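Local coordinates for N-terminal acetyltransferase-like protein (Chaetomium thermophilum, PDB 5NNP) that probably serves as the helical-repeat auxiliary subunit of an N-terminal acetyltransferase of the NatA type, the scaffold that holds its catalytic partner, at residues A[503-511]-A[640-649]. Numbering follows the deposited sequence.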
# COMPACT_ATOMS: atom_id res chain seq x y z
N THR A 503 1.69 29.86 1.58
CA THR A 503 2.85 28.98 1.75
C THR A 503 2.78 28.20 3.06
O THR A 503 3.18 27.04 3.11
CB THR A 503 4.16 29.80 1.71
OG1 THR A 503 4.12 30.68 0.58
CG2 THR A 503 5.37 28.89 1.56
N ALA A 504 2.25 28.83 4.10
CA ALA A 504 2.20 28.20 5.42
C ALA A 504 1.34 26.94 5.42
O ALA A 504 1.81 25.89 5.83
CB ALA A 504 1.68 29.19 6.45
N LEU A 505 0.09 27.04 4.97
CA LEU A 505 -0.81 25.89 5.02
C LEU A 505 -0.45 24.87 3.95
O LEU A 505 -0.69 23.67 4.11
CB LEU A 505 -2.27 26.31 4.85
CG LEU A 505 -2.91 27.18 5.92
CD1 LEU A 505 -4.29 27.55 5.44
CD2 LEU A 505 -2.97 26.47 7.28
N ALA A 506 0.11 25.34 2.85
CA ALA A 506 0.58 24.43 1.82
C ALA A 506 1.66 23.51 2.40
O ALA A 506 1.57 22.29 2.28
CB ALA A 506 1.10 25.20 0.63
N LEU A 507 2.67 24.10 3.04
CA LEU A 507 3.76 23.30 3.61
C LEU A 507 3.24 22.37 4.71
O LEU A 507 3.65 21.20 4.80
CB LEU A 507 4.88 24.20 4.16
CG LEU A 507 5.82 24.91 3.18
CD1 LEU A 507 6.71 25.86 3.92
CD2 LEU A 507 6.66 23.93 2.39
N LYS A 508 2.34 22.89 5.53
CA LYS A 508 1.78 22.12 6.63
C LYS A 508 1.15 20.83 6.11
O LYS A 508 1.37 19.75 6.66
CB LYS A 508 0.76 22.95 7.41
CG LYS A 508 0.18 22.25 8.63
CD LYS A 508 1.27 21.86 9.60
CE LYS A 508 0.70 21.38 10.93
NZ LYS A 508 1.76 21.22 11.97
N ARG A 509 0.39 20.95 5.02
CA ARG A 509 -0.25 19.79 4.39
C ARG A 509 0.78 18.78 3.88
O ARG A 509 0.69 17.59 4.18
CB ARG A 509 -1.16 20.22 3.25
CG ARG A 509 -2.26 21.16 3.68
CD ARG A 509 -3.26 20.44 4.57
NE ARG A 509 -4.33 21.35 4.97
CZ ARG A 509 -4.30 22.09 6.08
NH1 ARG A 509 -3.27 22.03 6.90
NH2 ARG A 509 -5.31 22.91 6.36
N TYR A 510 1.74 19.26 3.08
CA TYR A 510 2.79 18.40 2.55
C TYR A 510 3.55 17.70 3.69
O TYR A 510 3.82 16.49 3.63
CB TYR A 510 3.76 19.19 1.66
CG TYR A 510 3.08 19.93 0.52
CD1 TYR A 510 1.95 19.40 -0.09
CD2 TYR A 510 3.56 21.16 0.07
CE1 TYR A 510 1.32 20.06 -1.12
CE2 TYR A 510 2.92 21.84 -0.96
CZ TYR A 510 1.80 21.28 -1.56
OH TYR A 510 1.16 21.94 -2.59
N HIS A 511 3.85 18.44 4.75
CA HIS A 511 4.48 17.83 5.92
C HIS A 511 3.59 16.76 6.55
O HIS A 511 4.09 15.74 7.04
CB HIS A 511 4.85 18.90 6.95
CG HIS A 511 6.17 19.54 6.68
ND1 HIS A 511 7.29 19.27 7.42
CD2 HIS A 511 6.55 20.43 5.73
CE1 HIS A 511 8.31 19.98 6.95
NE2 HIS A 511 7.88 20.68 5.92
N ASP A 640 0.00 20.03 19.75
CA ASP A 640 0.50 20.32 18.41
C ASP A 640 1.02 21.75 18.32
O ASP A 640 0.25 22.71 18.43
CB ASP A 640 -0.59 20.11 17.36
CG ASP A 640 -0.06 20.16 15.92
OD1 ASP A 640 0.90 20.91 15.63
OD2 ASP A 640 -0.62 19.44 15.06
N ASP A 641 2.32 21.88 18.11
CA ASP A 641 2.92 23.19 17.88
C ASP A 641 2.88 23.52 16.39
O ASP A 641 2.88 22.62 15.54
CB ASP A 641 4.36 23.21 18.39
CG ASP A 641 4.97 24.58 18.30
OD1 ASP A 641 6.21 24.69 18.34
OD2 ASP A 641 4.19 25.56 18.18
N ASP A 642 2.84 24.81 16.06
CA ASP A 642 2.80 25.25 14.66
C ASP A 642 1.69 24.56 13.85
O ASP A 642 1.98 23.84 12.89
CB ASP A 642 4.15 25.03 13.98
CG ASP A 642 4.30 25.83 12.70
OD1 ASP A 642 3.79 26.97 12.64
OD2 ASP A 642 4.94 25.34 11.75
N PRO A 643 0.43 24.77 14.24
CA PRO A 643 -0.73 24.16 13.58
C PRO A 643 -0.99 24.69 12.17
O PRO A 643 -1.53 23.98 11.34
CB PRO A 643 -1.90 24.53 14.50
CG PRO A 643 -1.26 24.96 15.80
CD PRO A 643 0.04 25.56 15.42
N ASN A 644 -0.63 25.95 11.92
CA ASN A 644 -0.85 26.52 10.60
C ASN A 644 0.42 26.59 9.78
O ASN A 644 0.47 27.27 8.76
CB ASN A 644 -1.44 27.91 10.73
CG ASN A 644 -2.73 27.89 11.49
OD1 ASN A 644 -3.39 26.85 11.59
ND2 ASN A 644 -3.10 29.04 12.05
N GLY A 645 1.45 25.89 10.26
CA GLY A 645 2.73 25.83 9.58
C GLY A 645 3.39 27.18 9.39
O GLY A 645 4.22 27.34 8.51
N GLU A 646 3.02 28.15 10.22
CA GLU A 646 3.66 29.46 10.12
C GLU A 646 5.18 29.38 10.37
O GLU A 646 5.96 30.09 9.74
CB GLU A 646 3.01 30.46 11.08
CG GLU A 646 1.58 30.88 10.68
CD GLU A 646 1.51 31.63 9.34
OE1 GLU A 646 2.51 32.28 8.95
OE2 GLU A 646 0.45 31.57 8.68
N LYS A 647 5.61 28.50 11.27
CA LYS A 647 7.03 28.30 11.50
C LYS A 647 7.70 27.67 10.27
O LYS A 647 8.84 28.00 9.94
CB LYS A 647 7.27 27.46 12.75
CG LYS A 647 6.64 28.08 14.00
CD LYS A 647 7.00 27.34 15.29
CE LYS A 647 6.30 27.96 16.50
NZ LYS A 647 6.76 27.36 17.80
N LEU A 648 6.98 26.78 9.58
CA LEU A 648 7.47 26.21 8.33
C LEU A 648 7.78 27.27 7.28
O LEU A 648 8.86 27.30 6.69
CB LEU A 648 6.47 25.21 7.78
CG LEU A 648 6.22 24.07 8.76
CD1 LEU A 648 5.04 23.20 8.31
CD2 LEU A 648 7.50 23.26 8.93
N ALA A 649 6.81 28.15 7.05
CA ALA A 649 6.94 29.19 6.04
C ALA A 649 8.04 30.19 6.40
O ALA A 649 8.64 30.79 5.52
CB ALA A 649 5.63 29.91 5.86
O HOH W 1 -3.65 23.10 9.25
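K508 reaches from helix 503-523 along the turn D642-G645 and brings its ammonium group to the main-chain carbonyl of D642. NZ of K508 donates to D642 O at 2.8 Å, tilted 33° from the carbonyl plane. CG of K508 stands anti to the backbone N (chi1 -177°), and a bend at chi2 (59°) lays the rest of the chain beside the turn. CE of K508 thus lies 3.4 Å from P643 O. The side chain of D640, poorly ordered, comes from the opposite direction to that of K508 and makes a long salt bridge through OD1. With an alanine at K508, D642 O would probably lose this donor and the D640 carboxylate its distant charged neighbour. A water accepts from R509 NH1 and donates to P643 O. R509 NE pairs with D493 of helix 487-499.

The turn is a type I beta turn, and its last residue, G645, is the N-cap of the short helix 646-649. G645 has positive phi, which favours glycine, and it packs closely against A504 and K508. D642 OD1 accepts from K647 N at 2.7 Å, from above the carboxylate plane, which ties the turn to that helix. The contact joins this turn and helix, which follow an unmodelled gap, to the flank of a helix in the NatA auxiliary subunit family's helical-repeat fold.

L648 splits its two methyls. CD1 of L648 rests 3.8 Å from K508 CA. CD2 of L648 lies over one face of the H511 ring, offset toward the rim, in a CH-pi contact 4.1 Å from the centroid. H511 NE2 is hydrogen-bonded to Y567 OH of helix 554-572. L507 CD1 meets L648 CB, and CB of A649 rests against the side of A504, 3.9 Å from A504 CA.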